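Local coordinates for periplasmic binding protein (Xylanimonas cellulosilytica, PDB 4MX8) that probably binds a ferric siderophore or a similar solute outside the membrane and hands it to an ABC importer, as a TroA-like solute-binding protein, at residues A[16-20]-A[144-150]; A[239-245]-A[272-278]; A[286-292]-A[304-309]; A[66-72]-A[83-89]. One frame throughout, in Å; residues are numbered along the deposited sequence.

Overall arrangement
The four contacts are spread along an elongated chain built, as in TroA-like binding proteins, of two lobes spanned by one long helix, 155-179. Contacts 1 and 4 belong to the N-terminal lobe, their centres about 21 Å apart; contact 2 lies in the C-terminal lobe, its centre about 46 Å from that of contact 1. Between them sits contact 3, its centre about 10 Å from the chain's centre, with about 12 Å between its nearest atoms and those of contact 1. Segments 144-150 and 304-309 each lay side chains on helix 155-179. Contacts 2 and 3 are linked by sequence, helix 277-280 leading into strand 284-287. In this family the solute binds in the cleft between the lobes.

Contact 1: A[16-20]-A[144-150]; sequences TASYT and NTTFLGK
Y19 lies obliquely across the ring of F147, and its side chain can be followed outward atom by atom. Its CB is 3.6 Å from CZ of F147. CG stands almost equally close to CE2 and CZ of the same ring, and CD1 then comes to rest over the middle of it, 3.5 Å above the plane. CE1 carries on toward the CG end of the F147 ring, 4.0 Å from CD2. The hydroxyl ends near N144, but the 3.9 Å from OH to N144 OD1 is too long for a hydrogen bond. With planes at 37° and centroids 4.6 Å apart, the two rings form neither a stack nor a T. F147 reaches the strand because its CG is anti to the backbone N (chi1 -175°). Beside this pair, CB of A17 touches CE of K150 at 3.8 Å, and the ammonium NZ beyond meets the strand through two waters, one bound to S18 O and the other to S18 N. The strand runs nearly antiparallel to the helix, at 156°. F147 also rests on V42 of strand 35-43; through F147 and K150, helix 137-152 packs against one face of the two-stranded antiparallel hairpin 16-24/35-43.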
loop_
_atom_site.group_PDB
_atom_site.type_symbol
_atom_site.label_atom_id
_atom_site.label_comp_id
_atom_site.label_asym_id
_atom_site.label_seq_id
_atom_site.Cartn_x
_atom_site.Cartn_y
_atom_site.Cartn_z
ATOM N N THR A 16 -6.137 19.775 20.509
ATOM C CA THR A 16 -5.803 19.483 19.125
ATOM C C THR A 16 -4.363 18.982 19.031
ATOM O O THR A 16 -3.586 19.120 19.971
ATOM C CB THR A 16 -6.012 20.697 18.176
ATOM O OG1 THR A 16 -5.074 21.743 18.479
ATOM C CG2 THR A 16 -7.420 21.223 18.295
ATOM N N ALA A 17 -4.030 18.383 17.895
ATOM C CA ALA A 17 -2.691 17.897 17.614
ATOM C C ALA A 17 -2.268 18.512 16.292
ATOM O O ALA A 17 -3.036 18.507 15.326
ATOM C CB ALA A 17 -2.685 16.388 17.509
ATOM N N SER A 18 -1.053 19.047 16.250
ATOM C CA SER A 18 -0.563 19.742 15.072
ATOM C C SER A 18 0.096 18.763 14.114
ATOM O O SER A 18 0.971 17.991 14.511
ATOM C CB SER A 18 0.450 20.779 15.499
ATOM O OG SER A 18 0.216 21.981 14.810
ATOM N N TYR A 19 -0.334 18.774 12.855
ATOM C CA TYR A 19 0.265 17.883 11.852
ATOM C C TYR A 19 0.891 18.678 10.704
ATOM O O TYR A 19 0.195 19.437 10.007
ATOM C CB TYR A 19 -0.741 16.870 11.303
ATOM C CG TYR A 19 -0.070 15.823 10.441
ATOM C CD1 TYR A 19 0.730 14.838 11.011
ATOM C CD2 TYR A 19 -0.225 15.813 9.069
ATOM C CE1 TYR A 19 1.357 13.878 10.236
ATOM C CE2 TYR A 19 0.398 14.854 8.285
ATOM C CZ TYR A 19 1.193 13.886 8.873
ATOM O OH TYR A 19 1.824 12.917 8.109
ATOM N N THR A 20 2.207 18.511 10.530
ATOM C CA THR A 20 2.951 19.271 9.534
ATOM C C THR A 20 3.734 18.353 8.622
ATOM O O THR A 20 4.526 17.531 9.079
ATOM C CB THR A 20 3.909 20.268 10.164
ATOM O OG1 THR A 20 3.156 21.253 10.884
ATOM C CG2 THR A 20 4.711 20.965 9.088
ATOM N N ASN A 144 2.893 7.457 10.529
ATOM C CA ASN A 144 1.437 7.445 10.496
ATOM C C ASN A 144 0.770 6.719 11.680
ATOM O O ASN A 144 -0.249 7.181 12.222
ATOM C CB ASN A 144 0.936 6.904 9.166
ATOM C CG ASN A 144 1.229 7.836 8.027
ATOM O OD1 ASN A 144 1.579 8.999 8.235
ATOM N ND2 ASN A 144 1.085 7.341 6.808
ATOM N N THR A 145 1.350 5.600 12.098
ATOM C CA THR A 145 0.745 4.842 13.175
ATOM C C THR A 145 0.900 5.562 14.511
ATOM O O THR A 145 -0.023 5.606 15.323
ATOM C CB THR A 145 1.311 3.442 13.251
ATOM O OG1 THR A 145 1.122 2.821 11.983
ATOM C CG2 THR A 145 0.604 2.634 14.316
ATOM N N THR A 146 2.068 6.137 14.740
ATOM C CA THR A 146 2.254 6.925 15.943
ATOM C C THR A 146 1.323 8.130 15.953
ATOM O O THR A 146 0.656 8.387 16.950
ATOM C CB THR A 146 3.679 7.411 16.074
ATOM O OG1 THR A 146 4.560 6.284 16.112
ATOM C CG2 THR A 146 3.821 8.180 17.323
ATOM N N PHE A 147 1.268 8.858 14.840
ATOM C CA PHE A 147 0.432 10.045 14.795
ATOM C C PHE A 147 -1.026 9.738 15.044
ATOM O O PHE A 147 -1.657 10.356 15.909
ATOM C CB PHE A 147 0.524 10.812 13.484
ATOM C CG PHE A 147 -0.263 12.087 13.527
ATOM C CD1 PHE A 147 0.050 13.070 14.462
ATOM C CD2 PHE A 147 -1.358 12.274 12.713
ATOM C CE1 PHE A 147 -0.689 14.236 14.543
ATOM C CE2 PHE A 147 -2.110 13.447 12.792
ATOM C CZ PHE A 147 -1.771 14.426 13.708
ATOM N N LEU A 148 -1.563 8.801 14.266
ATOM C CA LEU A 148 -2.928 8.357 14.479
ATOM C C LEU A 148 -3.134 7.914 15.941
ATOM O O LEU A 148 -4.153 8.230 16.557
ATOM C CB LEU A 148 -3.287 7.266 13.490
ATOM C CG LEU A 148 -3.420 7.775 12.048
ATOM C CD1 LEU A 148 -3.576 6.597 11.121
ATOM C CD2 LEU A 148 -4.599 8.729 11.860
ATOM N N GLY A 149 -2.147 7.236 16.511
ATOM C CA GLY A 149 -2.168 6.953 17.930
ATOM C C GLY A 149 -2.458 8.167 18.814
ATOM O O GLY A 149 -3.293 8.116 19.711
ATOM N N LYS A 150 -1.766 9.267 18.562
ATOM C CA LYS A 150 -2.008 10.512 19.282
ATOM C C LYS A 150 -3.421 11.065 19.025
ATOM O O LYS A 150 -4.102 11.485 19.960
ATOM C CB LYS A 150 -0.947 11.531 18.879
ATOM C CG LYS A 150 -1.057 12.871 19.510
ATOM C CD LYS A 150 0.327 13.460 19.624
ATOM C CE LYS A 150 0.466 14.691 18.770
ATOM N NZ LYS A 150 1.718 15.426 19.121
HETATM O O HOH W 1 2.214 16.324 16.412
HETATM O O HOH W 2 0.783 18.404 18.756
#

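Contact 2: A[239-245]-A[272-278]; sequences LLEHDPQ and IVNRTTA
The carboxylate of D243 and the side chain of T277 cross at about a right angle, and both oxygens of D243 face T277. OD2 takes the backbone N-H of T277 at 2.7 Å, met on the syn side and 22° out of the carboxylate plane, while OD1 accepts from the T277 hydroxyl; that second bond is modelled too short to trust. With CG anti to its own backbone N (chi1 -171°), D243 reaches from just past the end of helix 236-242 to the first turn of helix 277-280, where T276 holds the N-cap position without a capping bond from its side chain. In the C-terminal lobe this joins two helices at strand 246-251, whose L247 touches both L239 and A278. Further along, L240 splits its branches: CD1 slides past T276 in the opposite sense, 3.8 Å from OG1, and CD2 lies obliquely to the R275 guanidinium, whose salt bridge is to E271. L239 and V273 cross at a slant, L239 CD1 3.7 Å from V273 CG2. Toward the C-terminal ends, the bent chain of Q245 brings its amide obliquely over to CG2 of T277, OE1 and NE2 both 3.9 Å from it, and P244 O sits 3.6 Å from A278 CB.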
loop_
_atom_site.group_PDB
_atom_site.type_symbol
_atom_site.label_atom_id
_atom_site.label_comp_id
_atom_site.label_asym_id
_atom_site.label_seq_id
_atom_site.Cartn_x
_atom_site.Cartn_y
_atom_site.Cartn_z
ATOM N N LEU A 239 11.993 -13.623 -18.182
ATOM C CA LEU A 239 12.023 -14.462 -16.987
ATOM C C LEU A 239 13.012 -15.582 -17.203
ATOM O O LEU A 239 13.871 -15.827 -16.362
ATOM C CB LEU A 239 10.651 -15.043 -16.679
ATOM C CG LEU A 239 9.602 -14.012 -16.310
ATOM C CD1 LEU A 239 8.286 -14.693 -16.022
ATOM C CD2 LEU A 239 10.076 -13.232 -15.117
ATOM N N LEU A 240 12.892 -16.233 -18.355
ATOM C CA LEU A 240 13.719 -17.382 -18.695
ATOM C C LEU A 240 15.191 -17.020 -18.822
ATOM O O LEU A 240 16.055 -17.781 -18.403
ATOM C CB LEU A 240 13.242 -17.996 -19.999
ATOM C CG LEU A 240 13.851 -19.362 -20.230
ATOM C CD1 LEU A 240 13.496 -20.268 -19.072
ATOM C CD2 LEU A 240 13.321 -19.908 -21.503
ATOM N N GLU A 241 15.469 -15.858 -19.405
ATOM C CA GLU A 241 16.841 -15.381 -19.564
ATOM C C GLU A 241 17.561 -15.217 -18.237
ATOM O O GLU A 241 18.586 -15.861 -18.003
ATOM C CB GLU A 241 16.869 -14.056 -20.332
ATOM C CG GLU A 241 18.169 -13.272 -20.192
ATOM C CD GLU A 241 18.345 -12.226 -21.278
ATOM O OE1 GLU A 241 17.325 -11.768 -21.843
ATOM O OE2 GLU A 241 19.508 -11.868 -21.575
ATOM N N HIS A 242 17.006 -14.361 -17.381
ATOM C CA HIS A 242 17.605 -13.999 -16.100
ATOM C C HIS A 242 17.275 -15.000 -15.006
ATOM O O HIS A 242 17.944 -15.038 -13.966
ATOM C CB HIS A 242 17.149 -12.599 -15.694
ATOM C CG HIS A 242 17.505 -11.556 -16.700
ATOM N ND1 HIS A 242 18.808 -11.262 -17.033
ATOM C CD2 HIS A 242 16.730 -10.761 -17.475
ATOM C CE1 HIS A 242 18.824 -10.322 -17.961
ATOM N NE2 HIS A 242 17.575 -10.001 -18.248
ATOM N N ASP A 243 16.238 -15.795 -15.264
ATOM C CA ASP A 243 15.851 -16.937 -14.432
ATOM C C ASP A 243 16.063 -16.765 -12.929
ATOM O O ASP A 243 17.021 -17.291 -12.367
ATOM C CB ASP A 243 16.536 -18.210 -14.932
ATOM C CG ASP A 243 16.012 -19.455 -14.250
ATOM O OD1 ASP A 243 16.832 -20.358 -13.979
ATOM O OD2 ASP A 243 14.785 -19.522 -13.976
ATOM N N PRO A 244 15.167 -16.015 -12.281
ATOM C CA PRO A 244 15.237 -15.810 -10.838
ATOM C C PRO A 244 14.847 -17.085 -10.113
ATOM O O PRO A 244 14.016 -17.843 -10.631
ATOM C CB PRO A 244 14.195 -14.718 -10.585
ATOM C CG PRO A 244 13.238 -14.834 -11.704
ATOM C CD PRO A 244 14.007 -15.345 -12.889
ATOM N N GLN A 245 15.453 -17.313 -8.948
ATOM C CA GLN A 245 15.152 -18.472 -8.127
ATOM C C GLN A 245 13.731 -18.421 -7.566
ATOM O O GLN A 245 13.050 -19.438 -7.488
ATOM C CB GLN A 245 16.161 -18.578 -6.986
ATOM C CG GLN A 245 16.001 -19.841 -6.164
ATOM C CD GLN A 245 16.483 -21.057 -6.914
ATOM O OE1 GLN A 245 17.387 -20.954 -7.738
ATOM N NE2 GLN A 245 15.879 -22.216 -6.647
ATOM N N ILE A 272 7.095 -21.251 -21.996
ATOM C CA ILE A 272 8.316 -20.528 -21.651
ATOM C C ILE A 272 8.520 -20.430 -20.139
ATOM O O ILE A 272 9.535 -20.873 -19.611
ATOM C CB ILE A 272 8.291 -19.095 -22.213
ATOM C CG1 ILE A 272 8.045 -19.103 -23.721
ATOM C CG2 ILE A 272 9.571 -18.355 -21.871
ATOM C CD1 ILE A 272 8.104 -17.731 -24.344
ATOM N N VAL A 273 7.556 -19.836 -19.446
ATOM C CA VAL A 273 7.617 -19.730 -17.997
ATOM C C VAL A 273 7.729 -21.096 -17.322
ATOM O O VAL A 273 8.404 -21.225 -16.317
ATOM C CB VAL A 273 6.429 -18.906 -17.415
ATOM C CG1 VAL A 273 6.335 -19.066 -15.905
ATOM C CG2 VAL A 273 6.570 -17.430 -17.768
ATOM N N ASN A 274 7.101 -22.129 -17.866
ATOM C CA ASN A 274 7.200 -23.444 -17.223
ATOM C C ASN A 274 8.592 -24.070 -17.267
ATOM O O ASN A 274 8.825 -25.086 -16.617
ATOM C CB ASN A 274 6.181 -24.430 -17.787
ATOM C CG ASN A 274 4.761 -24.012 -17.518
ATOM O OD1 ASN A 274 3.941 -23.981 -18.428
ATOM N ND2 ASN A 274 4.456 -23.689 -16.268
ATOM N N ARG A 275 9.501 -23.469 -18.040
ATOM C CA ARG A 275 10.881 -23.944 -18.176
ATOM C C ARG A 275 11.774 -23.217 -17.182
ATOM O O ARG A 275 12.886 -23.637 -16.876
ATOM C CB ARG A 275 11.391 -23.694 -19.590
ATOM C CG ARG A 275 11.026 -24.774 -20.579
ATOM C CD ARG A 275 11.656 -24.516 -21.930
ATOM N NE ARG A 275 10.914 -23.551 -22.739
ATOM C CZ ARG A 275 11.483 -22.568 -23.428
ATOM N NH1 ARG A 275 12.793 -22.416 -23.391
ATOM N NH2 ARG A 275 10.748 -21.734 -24.150
ATOM N N THR A 276 11.246 -22.106 -16.693
ATOM C CA THR A 276 11.862 -21.260 -15.685
ATOM C C THR A 276 12.184 -22.044 -14.405
ATOM O O THR A 276 11.446 -22.956 -14.031
ATOM C CB THR A 276 10.889 -20.098 -15.426
ATOM O OG1 THR A 276 11.258 -18.985 -16.249
ATOM C CG2 THR A 276 10.812 -19.698 -13.976
ATOM N N THR A 277 13.297 -21.714 -13.747
ATOM C CA THR A 277 13.651 -22.398 -12.500
ATOM C C THR A 277 12.567 -22.204 -11.453
ATOM O O THR A 277 12.122 -23.172 -10.823
ATOM C CB THR A 277 14.995 -21.923 -11.911
ATOM O OG1 THR A 277 16.071 -22.368 -12.742
ATOM C CG2 THR A 277 15.197 -22.487 -10.514
ATOM N N ALA A 278 12.152 -20.946 -11.276
ATOM C CA ALA A 278 11.101 -20.614 -10.324
ATOM C C ALA A 278 9.874 -21.521 -10.486
ATOM O O ALA A 278 9.353 -22.053 -9.514
ATOM C CB ALA A 278 10.715 -19.155 -10.458
#

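Contact 3: A[286-292]-A[304-309]; sequences YLNPTAW and IMIDDV
D308 sends one carboxylate oxygen, OD2, to two N-H groups of 286-292. The backbone N of N288 donates to D308 OD2 at 2.8 Å from above the carboxylate plane, while the indole NE1 of W292 donates to its anti lone pair at 2.9 Å. OD2 lies near the indole plane (12° out of it), and with ring and carboxylate planes only 11° apart the acid lies edge-on to the ring. The two faces of the indole are covered: CD1 of L287 stands 3.5 Å above the centre on one, and selenomethionine M305 lies on the other, its CG making a CH-pi contact with the five-membered ring and SE 4.6 Å from the centroid of the six-membered ring, almost on its normal, a long Met-aromatic contact. V309 CG2 closes on the rim at CH2, 3.9 Å away. One shell further out, N288 caps the helix it precedes, its OD1 accepting from A291 N at 3.2 Å. I304 CG2 packs against N288 ND2 and A291 CB. L211 of helix 207-214 touches W292 and M305, and A172 and V176 of helix 155-179 touch V309, where the junction of strand 284-287 and helix 289-295 packs against helix 299-309. Two N-H donors, one at a helix N-terminus, would probably stabilise D308 as the carboxylate and restrict its rotation, while the NE1 bond and the packing on both faces hold the indole.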
loop_
_atom_site.group_PDB
_atom_site.type_symbol
_atom_site.label_atom_id
_atom_site.label_comp_id
_atom_site.label_asym_id
_atom_site.label_seq_id
_atom_site.Cartn_x
_atom_site.Cartn_y
_atom_site.Cartn_z
ATOM N N TYR A 286 2.389 -15.968 -4.881
ATOM C CA TYR A 286 1.437 -14.906 -5.213
ATOM C C TYR A 286 1.122 -13.998 -4.020
ATOM O O TYR A 286 0.797 -14.463 -2.923
ATOM C CB TYR A 286 0.171 -15.502 -5.814
ATOM C CG TYR A 286 0.421 -16.137 -7.155
ATOM C CD1 TYR A 286 0.249 -15.411 -8.326
ATOM C CD2 TYR A 286 0.857 -17.451 -7.256
ATOM C CE1 TYR A 286 0.489 -15.977 -9.560
ATOM C CE2 TYR A 286 1.096 -18.026 -8.487
ATOM C CZ TYR A 286 0.910 -17.281 -9.631
ATOM O OH TYR A 286 1.163 -17.835 -10.857
ATOM N N LEU A 287 1.241 -12.698 -4.233
ATOM C CA LEU A 287 1.012 -11.744 -3.156
ATOM C C LEU A 287 -0.428 -11.223 -3.224
ATOM O O LEU A 287 -1.031 -11.239 -4.288
ATOM C CB LEU A 287 2.018 -10.594 -3.242
ATOM C CG LEU A 287 3.502 -10.946 -3.240
ATOM C CD1 LEU A 287 4.282 -9.681 -3.413
ATOM C CD2 LEU A 287 3.895 -11.612 -1.949
ATOM N N ASN A 288 -0.977 -10.775 -2.095
ATOM C CA ASN A 288 -2.370 -10.327 -2.028
ATOM C C ASN A 288 -2.521 -8.987 -2.748
ATOM O O ASN A 288 -2.076 -7.944 -2.231
ATOM C CB ASN A 288 -2.794 -10.191 -0.560
ATOM C CG ASN A 288 -4.259 -9.809 -0.389
ATOM O OD1 ASN A 288 -4.836 -9.072 -1.185
ATOM N ND2 ASN A 288 -4.865 -10.306 0.681
ATOM N N PRO A 289 -3.170 -9.006 -3.931
ATOM C CA PRO A 289 -3.321 -7.865 -4.836
ATOM C C PRO A 289 -3.875 -6.654 -4.117
ATOM O O PRO A 289 -3.224 -5.613 -4.150
ATOM C CB PRO A 289 -4.325 -8.376 -5.859
ATOM C CG PRO A 289 -4.098 -9.837 -5.877
ATOM C CD PRO A 289 -3.865 -10.189 -4.448
ATOM N N THR A 290 -5.032 -6.786 -3.470
ATOM C CA THR A 290 -5.595 -5.680 -2.684
ATOM C C THR A 290 -4.608 -5.133 -1.655
ATOM O O THR A 290 -4.416 -3.919 -1.567
ATOM C CB THR A 290 -6.883 -6.073 -1.947
ATOM O OG1 THR A 290 -7.828 -6.601 -2.876
ATOM C CG2 THR A 290 -7.477 -4.872 -1.301
ATOM N N ALA A 291 -3.987 -6.008 -0.869
ATOM C CA ALA A 291 -3.014 -5.510 0.105
ATOM C C ALA A 291 -1.792 -4.861 -0.563
ATOM O O ALA A 291 -1.484 -3.705 -0.298
ATOM C CB ALA A 291 -2.595 -6.587 1.071
ATOM N N TRP A 292 -1.117 -5.581 -1.450
ATOM C CA TRP A 292 0.093 -5.042 -2.042
ATOM C C TRP A 292 -0.111 -3.920 -3.061
ATOM O O TRP A 292 0.801 -3.138 -3.300
ATOM C CB TRP A 292 0.929 -6.148 -2.661
ATOM C CG TRP A 292 1.477 -7.127 -1.683
ATOM C CD1 TRP A 292 0.803 -8.154 -1.094
ATOM C CD2 TRP A 292 2.827 -7.197 -1.199
ATOM N NE1 TRP A 292 1.643 -8.853 -0.267
ATOM C CE2 TRP A 292 2.892 -8.289 -0.310
ATOM C CE3 TRP A 292 3.982 -6.439 -1.428
ATOM C CZ2 TRP A 292 4.071 -8.653 0.348
ATOM C CZ3 TRP A 292 5.148 -6.794 -0.780
ATOM C CH2 TRP A 292 5.184 -7.901 0.102
ATOM N N ILE A 304 -0.817 -8.856 6.537
ATOM C CA ILE A 304 -1.103 -9.648 5.343
ATOM C C ILE A 304 0.159 -9.794 4.491
ATOM O O ILE A 304 0.465 -10.876 4.008
ATOM C CB ILE A 304 -2.245 -9.047 4.504
ATOM C CG1 ILE A 304 -3.559 -9.141 5.250
ATOM C CG2 ILE A 304 -2.396 -9.756 3.177
ATOM C CD1 ILE A 304 -4.665 -8.417 4.548
HETATM N N MSE A 305 0.896 -8.705 4.318
HETATM C CA MSE A 305 2.178 -8.772 3.626
HETATM C C MSE A 305 3.142 -9.764 4.284
HETATM O O MSE A 305 3.699 -10.639 3.617
HETATM C CB MSE A 305 2.815 -7.396 3.573
HETATM C CG MSE A 305 1.989 -6.394 2.793
HETATM SE SE MSE A 305 2.800 -4.639 2.785
HETATM C CE MSE A 305 1.719 -3.840 1.433
ATOM N N ILE A 306 3.321 -9.628 5.595
ATOM C CA ILE A 306 4.162 -10.547 6.357
ATOM C C ILE A 306 3.781 -12.024 6.142
ATOM O O ILE A 306 4.649 -12.872 5.951
ATOM C CB ILE A 306 4.192 -10.174 7.858
ATOM C CG1 ILE A 306 4.874 -8.813 8.036
ATOM C CG2 ILE A 306 4.933 -11.203 8.653
ATOM C CD1 ILE A 306 4.556 -8.128 9.330
ATOM N N ASP A 307 2.494 -12.340 6.137
ATOM C CA ASP A 307 2.084 -13.720 5.895
ATOM C C ASP A 307 2.402 -14.125 4.476
ATOM O O ASP A 307 2.795 -15.261 4.219
ATOM C CB ASP A 307 0.600 -13.927 6.194
ATOM C CG ASP A 307 0.340 -14.246 7.661
ATOM O OD1 ASP A 307 1.221 -13.948 8.515
ATOM O OD2 ASP A 307 -0.745 -14.801 7.958
ATOM N N ASP A 308 2.243 -13.185 3.555
ATOM C CA ASP A 308 2.513 -13.454 2.154
ATOM C C ASP A 308 3.981 -13.786 1.952
ATOM O O ASP A 308 4.307 -14.781 1.322
ATOM C CB ASP A 308 2.109 -12.263 1.283
ATOM C CG ASP A 308 0.622 -12.244 0.970
ATOM O OD1 ASP A 308 -0.101 -13.235 1.318
ATOM O OD2 ASP A 308 0.190 -11.233 0.355
ATOM N N VAL A 309 4.865 -12.956 2.491
ATOM C CA VAL A 309 6.285 -13.211 2.333
ATOM C C VAL A 309 6.654 -14.533 3.014
ATOM O O VAL A 309 7.392 -15.329 2.447
ATOM C CB VAL A 309 7.134 -12.031 2.848
ATOM C CG1 VAL A 309 8.601 -12.371 2.845
ATOM C CG2 VAL A 309 6.893 -10.803 2.002
#

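Contact 4: A[66-72]-A[83-89]; sequences EIAGAPL and LADDAFN
I67 and L83 form the first of three parallel bridges in the small beta-sheet of the N-terminal lobe, where strand 67-70 runs between strand 49-51 and the 83-89 chain. Three backbone bonds hold this pairing: A84 N to I67 O at 2.7 Å, F88 N to A68 O, and A70 N to F88 O. Between the first and the second, the 83-89 chain makes a type I turn from A84 to A87, so it leaves the strand and comes back to it. Apolar contacts gather at L83, whose CD2 touches CB of I67 and CB of A70, both at 4.0 Å, while CD1 meets L72 CD2 at 3.6 Å; the CD1 branch of L72 lies on CB of N89. A CH-pi contact marks the opposite side of the sheet. There the F88 ring, brought back over the strand by chi1 of 72°, covers CA of G69, which lies 3.8 Å from the ring centroid. At the last bridge, N89 OD1 accepts a weak bond from L72 N at 3.2 Å.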
loop_
_atom_site.group_PDB
_atom_site.type_symbol
_atom_site.label_atom_id
_atom_site.label_comp_id
_atom_site.label_asym_id
_atom_site.label_seq_id
_atom_site.Cartn_x
_atom_site.Cartn_y
_atom_site.Cartn_z
ATOM N N GLU A 66 -13.162 4.066 14.486
ATOM C CA GLU A 66 -14.302 3.703 13.676
ATOM C C GLU A 66 -14.384 4.738 12.585
ATOM O O GLU A 66 -14.138 5.914 12.819
ATOM C CB GLU A 66 -15.573 3.735 14.506
ATOM C CG GLU A 66 -16.771 3.078 13.864
ATOM C CD GLU A 66 -18.013 3.225 14.723
ATOM O OE1 GLU A 66 -18.163 4.297 15.350
ATOM O OE2 GLU A 66 -18.832 2.275 14.783
ATOM N N ILE A 67 -14.730 4.298 11.387
ATOM C CA ILE A 67 -14.797 5.207 10.265
ATOM C C ILE A 67 -16.252 5.585 10.014
ATOM O O ILE A 67 -17.125 4.725 9.987
ATOM C CB ILE A 67 -14.204 4.569 9.027
ATOM C CG1 ILE A 67 -12.889 3.842 9.384
ATOM C CG2 ILE A 67 -14.057 5.604 7.938
ATOM C CD1 ILE A 67 -11.875 4.679 10.079
ATOM N N ALA A 68 -16.506 6.878 9.856
ATOM C CA ALA A 68 -17.861 7.376 9.748
ATOM C C ALA A 68 -18.253 7.487 8.289
ATOM O O ALA A 68 -19.421 7.369 7.936
ATOM C CB ALA A 68 -17.959 8.719 10.415
ATOM N N GLY A 69 -17.261 7.733 7.442
ATOM C CA GLY A 69 -17.499 7.913 6.026
ATOM C C GLY A 69 -16.276 7.469 5.241
ATOM O O GLY A 69 -15.140 7.654 5.690
ATOM N N ALA A 70 -16.517 6.906 4.056
ATOM C CA ALA A 70 -15.473 6.273 3.267
ATOM C C ALA A 70 -16.011 5.977 1.881
ATOM O O ALA A 70 -17.230 5.854 1.686
ATOM C CB ALA A 70 -15.029 4.973 3.935
ATOM N N PRO A 71 -15.106 5.853 0.906
ATOM C CA PRO A 71 -15.525 5.347 -0.405
ATOM C C PRO A 71 -15.925 3.879 -0.268
ATOM O O PRO A 71 -15.080 3.004 -0.479
ATOM C CB PRO A 71 -14.254 5.473 -1.242
ATOM C CG PRO A 71 -13.134 5.501 -0.236
ATOM C CD PRO A 71 -13.681 6.216 0.937
ATOM N N LEU A 72 -17.184 3.618 0.087
ATOM C CA LEU A 72 -17.601 2.277 0.514
ATOM C C LEU A 72 -17.336 1.195 -0.515
ATOM O O LEU A 72 -16.913 0.093 -0.156
ATOM C CB LEU A 72 -19.071 2.266 0.930
ATOM C CG LEU A 72 -19.337 3.268 2.041
ATOM C CD1 LEU A 72 -20.791 3.499 2.165
ATOM C CD2 LEU A 72 -18.775 2.782 3.356
ATOM N N LEU A 83 -15.906 0.013 9.661
ATOM C CA LEU A 83 -16.868 1.061 9.341
ATOM C C LEU A 83 -17.954 1.172 10.418
ATOM O O LEU A 83 -18.356 0.193 11.051
ATOM C CB LEU A 83 -17.516 0.833 7.973
ATOM C CG LEU A 83 -16.608 0.731 6.764
ATOM C CD1 LEU A 83 -17.395 0.283 5.574
ATOM C CD2 LEU A 83 -15.991 2.073 6.504
ATOM N N ALA A 84 -18.405 2.400 10.627
ATOM C CA ALA A 84 -19.570 2.674 11.438
ATOM C C ALA A 84 -20.759 1.934 10.845
ATOM O O ALA A 84 -20.851 1.798 9.624
ATOM C CB ALA A 84 -19.829 4.161 11.437
ATOM N N ASP A 85 -21.677 1.463 11.689
ATOM C CA ASP A 85 -22.829 0.706 11.189
ATOM C C ASP A 85 -23.667 1.508 10.204
ATOM O O ASP A 85 -24.409 0.941 9.404
ATOM C CB ASP A 85 -23.715 0.215 12.330
ATOM C CG ASP A 85 -22.951 -0.609 13.336
ATOM O OD1 ASP A 85 -21.793 -0.238 13.631
ATOM O OD2 ASP A 85 -23.506 -1.620 13.828
ATOM N N ASP A 86 -23.537 2.826 10.260
ATOM C CA ASP A 86 -24.319 3.700 9.402
ATOM C C ASP A 86 -23.380 4.548 8.556
ATOM O O ASP A 86 -23.752 5.642 8.107
ATOM C CB ASP A 86 -25.207 4.606 10.249
ATOM C CG ASP A 86 -24.410 5.405 11.275
ATOM O OD1 ASP A 86 -24.856 6.510 11.658
ATOM O OD2 ASP A 86 -23.329 4.930 11.695
ATOM N N ALA A 87 -22.163 4.045 8.346
ATOM C CA ALA A 87 -21.162 4.785 7.584
ATOM C C ALA A 87 -21.739 5.211 6.247
ATOM O O ALA A 87 -22.532 4.472 5.647
ATOM C CB ALA A 87 -19.906 3.963 7.384
ATOM N N PHE A 88 -21.367 6.412 5.812
ATOM C CA PHE A 88 -21.918 6.996 4.603
ATOM C C PHE A 88 -20.867 6.965 3.497
ATOM O O PHE A 88 -19.659 6.937 3.778
ATOM C CB PHE A 88 -22.419 8.424 4.869
ATOM C CG PHE A 88 -21.320 9.437 5.064
ATOM C CD1 PHE A 88 -20.829 10.168 3.984
ATOM C CD2 PHE A 88 -20.770 9.661 6.319
ATOM C CE1 PHE A 88 -19.815 11.095 4.151
ATOM C CE2 PHE A 88 -19.750 10.580 6.493
ATOM C CZ PHE A 88 -19.282 11.306 5.410
ATOM N N ASN A 89 -21.322 6.966 2.242
ATOM C CA ASN A 89 -20.393 6.908 1.115
ATOM C C ASN A 89 -19.827 8.298 0.776
ATOM O O ASN A 89 -20.571 9.207 0.409
ATOM C CB ASN A 89 -21.057 6.231 -0.095
ATOM C CG ASN A 89 -20.121 6.096 -1.275
ATOM O OD1 ASN A 89 -19.523 5.032 -1.506
ATOM N ND2 ASN A 89 -19.996 7.178 -2.052
#